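Local coordinates for EscD/YscD/HrpQ family type III secretion system inner membrane ring protein (Pseudomonas aeruginosa, PDB 6UID), which forms part of the inner-membrane ring of the type III secretion system, its cytoplasmic domain probably meeting the sorting platform beneath the basal body, at residues A86-T89 / R94-F97; T96-D99 / S103-E106. All blocks are in the same frame, centred on the assembly; numbering follows the deposited sequence. Where two conformers were deposited one is given.

Interaction 1. Residues A86-T89 / R94-F97; sequences AGQT and RWTF. Unlike the reference sequence in segment 94-97: T96 (reference Ala).
Q88 and W95 pair across an antiparallel beta hairpin made by strands 88-90 and 93-98, inside the larger sheet of this FHA-like cytoplasmic domain. They are a hydrogen-bonded pair: Q88 N donates a hydrogen bond to W95 O at 2.9 Å, and W95 N donates one to Q88 O, also at 2.9 Å. Next along, T89 and R94 form a non-hydrogen-bonded pair, with T89 CG2 lying alongside R94 CD at 3.6 Å on the sheet face opposite the indole.

The main side-chain contact is of CH-pi type. Q88 CB sits over the five-membered ring of W95, 3.3 Å from its centroid and 17° off the normal, while CG runs on above the six-membered ring. A bend at chi2 (-65°) then turns the amide off the indole, with the two planes 38° apart, and carries NE2 to the edge of the F97 ring. There NE2 is hydrogen-bonded to Q71 OE1 on the neighbouring strand 69-71 and to a water that in turn donates to T96 OG1 at 2.7 Å; T96 OG1 also lies 2.8 Å from A86 O. A second water accepts from W95 NE1 and makes a weak bond to T89 O. On the indole's side of the sheet, L49 and L51 of the other sheet pack against W95.

Q88 thus uses its aliphatic half to cover an aromatic core residue, while its buried amide nitrogen is satisfied by one side-chain acceptor and one water.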
loop_
_atom_site.group_PDB
_atom_site.type_symbol
_atom_site.label_atom_id
_atom_site.label_comp_id
_atom_site.label_asym_id
_atom_site.label_seq_id
_atom_site.Cartn_x
_atom_site.Cartn_y
_atom_site.Cartn_z
ATOM N N ALA A 86 0.343 1.471 9.896
ATOM C CA ALA A 86 -0.470 2.569 9.404
ATOM C C ALA A 86 -1.230 2.123 8.156
ATOM O O ALA A 86 -0.812 1.204 7.443
ATOM C CB ALA A 86 0.414 3.770 9.087
ATOM N N GLY A 87 -2.377 2.748 7.897
ATOM C CA GLY A 87 -3.156 2.389 6.716
ATOM C C GLY A 87 -2.612 2.984 5.437
ATOM O O GLY A 87 -2.606 4.210 5.268
ATOM N N GLN A 88 -2.129 2.147 4.527
ATOM C CA GLN A 88 -1.549 2.590 3.270
ATOM C C GLN A 88 -2.585 2.419 2.161
ATOM O O GLN A 88 -3.239 1.373 2.060
ATOM C CB GLN A 88 -0.304 1.749 2.930
ATOM C CG GLN A 88 0.689 1.575 4.047
ATOM C CD GLN A 88 1.377 2.861 4.502
ATOM O OE1 GLN A 88 1.397 3.868 3.785
ATOM N NE2 GLN A 88 1.985 2.817 5.671
ATOM N N THR A 89 -2.713 3.422 1.300
ATOM C CA THR A 89 -3.585 3.318 0.136
ATOM C C THR A 89 -2.864 3.845 -1.090
ATOM O O THR A 89 -1.958 4.669 -0.992
ATOM C CB THR A 89 -4.924 4.052 0.284
ATOM O OG1 THR A 89 -4.675 5.456 0.475
ATOM C CG2 THR A 89 -5.695 3.519 1.449
ATOM N N ARG A 94 -5.453 -1.090 -0.798
ATOM C CA ARG A 94 -5.328 -0.810 0.627
ATOM C C ARG A 94 -4.462 -1.900 1.254
ATOM O O ARG A 94 -4.701 -3.095 1.024
ATOM C CB ARG A 94 -6.690 -0.753 1.317
ATOM C CG ARG A 94 -7.659 0.234 0.682
ATOM C CD ARG A 94 -8.403 1.110 1.708
ATOM N NE ARG A 94 -9.419 0.394 2.475
ATOM C CZ ARG A 94 -10.269 0.977 3.326
ATOM N NH1 ARG A 94 -11.156 0.226 3.967
ATOM N NH2 ARG A 94 -10.242 2.311 3.540
ATOM N N TRP A 95 -3.465 -1.497 2.028
ATOM C CA TRP A 95 -2.520 -2.463 2.568
ATOM C C TRP A 95 -1.889 -1.924 3.837
ATOM O O TRP A 95 -1.972 -0.729 4.142
ATOM C CB TRP A 95 -1.426 -2.788 1.539
ATOM C CG TRP A 95 -0.539 -1.632 1.130
ATOM C CD1 TRP A 95 -0.849 -0.630 0.255
ATOM C CD2 TRP A 95 0.803 -1.398 1.545
ATOM N NE1 TRP A 95 0.222 0.208 0.108
ATOM C CE2 TRP A 95 1.253 -0.243 0.882
ATOM C CE3 TRP A 95 1.677 -2.058 2.413
ATOM C CZ2 TRP A 95 2.540 0.269 1.068
ATOM C CZ3 TRP A 95 2.957 -1.564 2.587
ATOM C CH2 TRP A 95 3.375 -0.388 1.940
ATOM N N THR A 96 -1.249 -2.814 4.589
ATOM C CA THR A 96 -0.385 -2.408 5.677
ATOM C C THR A 96 0.754 -3.405 5.785
ATOM O O THR A 96 0.733 -4.474 5.161
ATOM C CB THR A 96 -1.141 -2.313 6.997
ATOM O OG1 THR A 96 -0.346 -1.537 7.911
ATOM C CG2 THR A 96 -1.414 -3.696 7.538
ATOM N N PHE A 97 1.751 -3.076 6.585
ATOM C CA PHE A 97 2.868 -3.978 6.795
ATOM C C PHE A 97 3.267 -3.948 8.255
ATOM O O PHE A 97 2.976 -2.981 8.975
ATOM C CB PHE A 97 4.063 -3.644 5.874
ATOM C CG PHE A 97 4.856 -2.435 6.308
ATOM C CD1 PHE A 97 4.415 -1.178 5.978
ATOM C CD2 PHE A 97 6.015 -2.586 7.039
ATOM C CE1 PHE A 97 5.154 -0.048 6.401
ATOM C CE2 PHE A 97 6.735 -1.487 7.465
ATOM C CZ PHE A 97 6.303 -0.230 7.129
HETATM O O HOH W 1 1.745 -0.024 7.158
HETATM O O HOH W 2 0.526 3.019 -0.776
#

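Interaction 2. Residues T96-D99 / S103-E106; sequences TFCD and SFPE. Unlike the reference sequence in segment 96-99: T96 (reference Ala).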
loop_
_atom_site.group_PDB
_atom_site.type_symbol
_atom_site.label_atom_id
_atom_site.label_comp_id
_atom_site.label_asym_id
_atom_site.label_seq_id
_atom_site.Cartn_x
_atom_site.Cartn_y
_atom_site.Cartn_z
ATOM N N THR A 96 -1.249 -2.814 4.589
ATOM C CA THR A 96 -0.385 -2.408 5.677
ATOM C C THR A 96 0.754 -3.405 5.785
ATOM O O THR A 96 0.733 -4.474 5.161
ATOM C CB THR A 96 -1.141 -2.313 6.997
ATOM O OG1 THR A 96 -0.346 -1.537 7.911
ATOM C CG2 THR A 96 -1.414 -3.696 7.538
ATOM N N PHE A 97 1.751 -3.076 6.585
ATOM C CA PHE A 97 2.868 -3.978 6.795
ATOM C C PHE A 97 3.267 -3.948 8.255
ATOM O O PHE A 97 2.976 -2.981 8.975
ATOM C CB PHE A 97 4.063 -3.644 5.874
ATOM C CG PHE A 97 4.856 -2.435 6.308
ATOM C CD1 PHE A 97 4.415 -1.178 5.978
ATOM C CD2 PHE A 97 6.015 -2.586 7.039
ATOM C CE1 PHE A 97 5.154 -0.048 6.401
ATOM C CE2 PHE A 97 6.735 -1.487 7.465
ATOM C CZ PHE A 97 6.303 -0.230 7.129
ATOM N N CYS A 98 3.981 -4.974 8.690
ATOM C CA CYS A 98 4.560 -4.977 10.026
ATOM C C CYS A 98 5.649 -6.020 10.157
ATOM O O CYS A 98 5.922 -6.801 9.240
ATOM C CB CYS A 98 3.498 -5.161 11.114
ATOM S SG CYS A 98 2.722 -6.782 11.155
ATOM N N ASP A 99 6.304 -6.003 11.312
ATOM C CA ASP A 99 7.370 -6.944 11.599
ATOM C C ASP A 99 6.801 -8.347 11.768
ATOM O O ASP A 99 5.640 -8.509 12.175
ATOM C CB ASP A 99 8.089 -6.506 12.877
ATOM C CG ASP A 99 8.997 -7.575 13.445
ATOM O OD1 ASP A 99 10.188 -7.604 13.074
ATOM O OD2 ASP A 99 8.521 -8.379 14.269
ATOM N N SER A 103 1.135 -8.847 15.003
ATOM C CA SER A 103 -0.098 -9.258 14.350
ATOM C C SER A 103 -0.719 -8.103 13.572
ATOM O O SER A 103 -0.596 -6.936 13.953
ATOM C CB SER A 103 -1.134 -9.745 15.370
ATOM O OG SER A 103 -0.701 -10.923 16.021
ATOM N N PHE A 104 -1.397 -8.442 12.468
ATOM C CA PHE A 104 -2.165 -7.463 11.718
ATOM C C PHE A 104 -3.534 -7.261 12.360
ATOM O O PHE A 104 -4.142 -8.215 12.853
ATOM C CB PHE A 104 -2.407 -7.943 10.290
ATOM C CG PHE A 104 -1.192 -7.954 9.435
ATOM C CD1 PHE A 104 -0.641 -6.761 9.012
ATOM C CD2 PHE A 104 -0.637 -9.139 9.004
ATOM C CE1 PHE A 104 0.462 -6.740 8.212
ATOM C CE2 PHE A 104 0.489 -9.115 8.182
ATOM C CZ PHE A 104 1.020 -7.883 7.809
ATOM N N PRO A 105 -4.074 -6.044 12.293
ATOM C CA PRO A 105 -5.478 -5.847 12.662
ATOM C C PRO A 105 -6.393 -6.514 11.651
ATOM O O PRO A 105 -6.091 -6.576 10.453
ATOM C CB PRO A 105 -5.638 -4.320 12.630
ATOM C CG PRO A 105 -4.598 -3.840 11.674
ATOM C CD PRO A 105 -3.437 -4.811 11.793
ATOM N N GLU A 106 -7.522 -7.030 12.142
ATOM C CA GLU A 106 -8.494 -7.649 11.250
ATOM C C GLU A 106 -9.089 -6.624 10.297
ATOM O O GLU A 106 -9.363 -6.936 9.131
ATOM C CB GLU A 106 -9.602 -8.332 12.060
#
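With chi1 at 68°, C98 SG stands between its own backbone N and carbonyl carbon, reaching out from the strand toward F104; F104, its CG anti to the carbonyl carbon (chi1 -70°), swings its ring back to meet the sulfur. SG lies over one face of that ring, 4.0 Å from the centroid and 20° off the normal. It is displaced toward the rim, and its nearest ring atom is F104 CE1 at 3.7 Å. This is a cysteine sulfur-aromatic contact, and no hydrogen bond joins the two segments. It packs the segment that follows the last strand of the domain's sheet, 93-98, back against that same strand: after three intervening residues the chain has reversed, and F104 lies across strand 93-98 and its neighbour 5-9, where it also touches K6 and R8. The methyl of T96 completes the grip, CG2 approaching F104 CD1 obliquely at 3.5 Å. F97 contributes backbone alone, its CA meeting the ring edge in plane, 3.9 Å from F104 CE1, while its own side chain leaves on the other side of the strand and packs edge-to-face with W5. Just beyond F104, the carbonyl of P105 is hydrogen-bonded to Y10 OH.

Strand 93-98 carries both contacts, whose centres lie about 9 Å apart and which share T96 and F97. Interaction 1 comes first along the chain, closing the hairpin with strand 88-90 about 5 Å from the centre of the chain; interaction 2 follows from the far end of the same strand, about 12 Å from that centre, where the chain folds back in a loop. T96 serves both contacts: its hydroxyl is turned toward A86 O and a water, its methyl toward F104. Strand 93-98 lies between 88-90 and 5-9 in the sheet, hydrogen-bonded to both, and F104 packs over it, so that the loop after the strand is held back on the sheet.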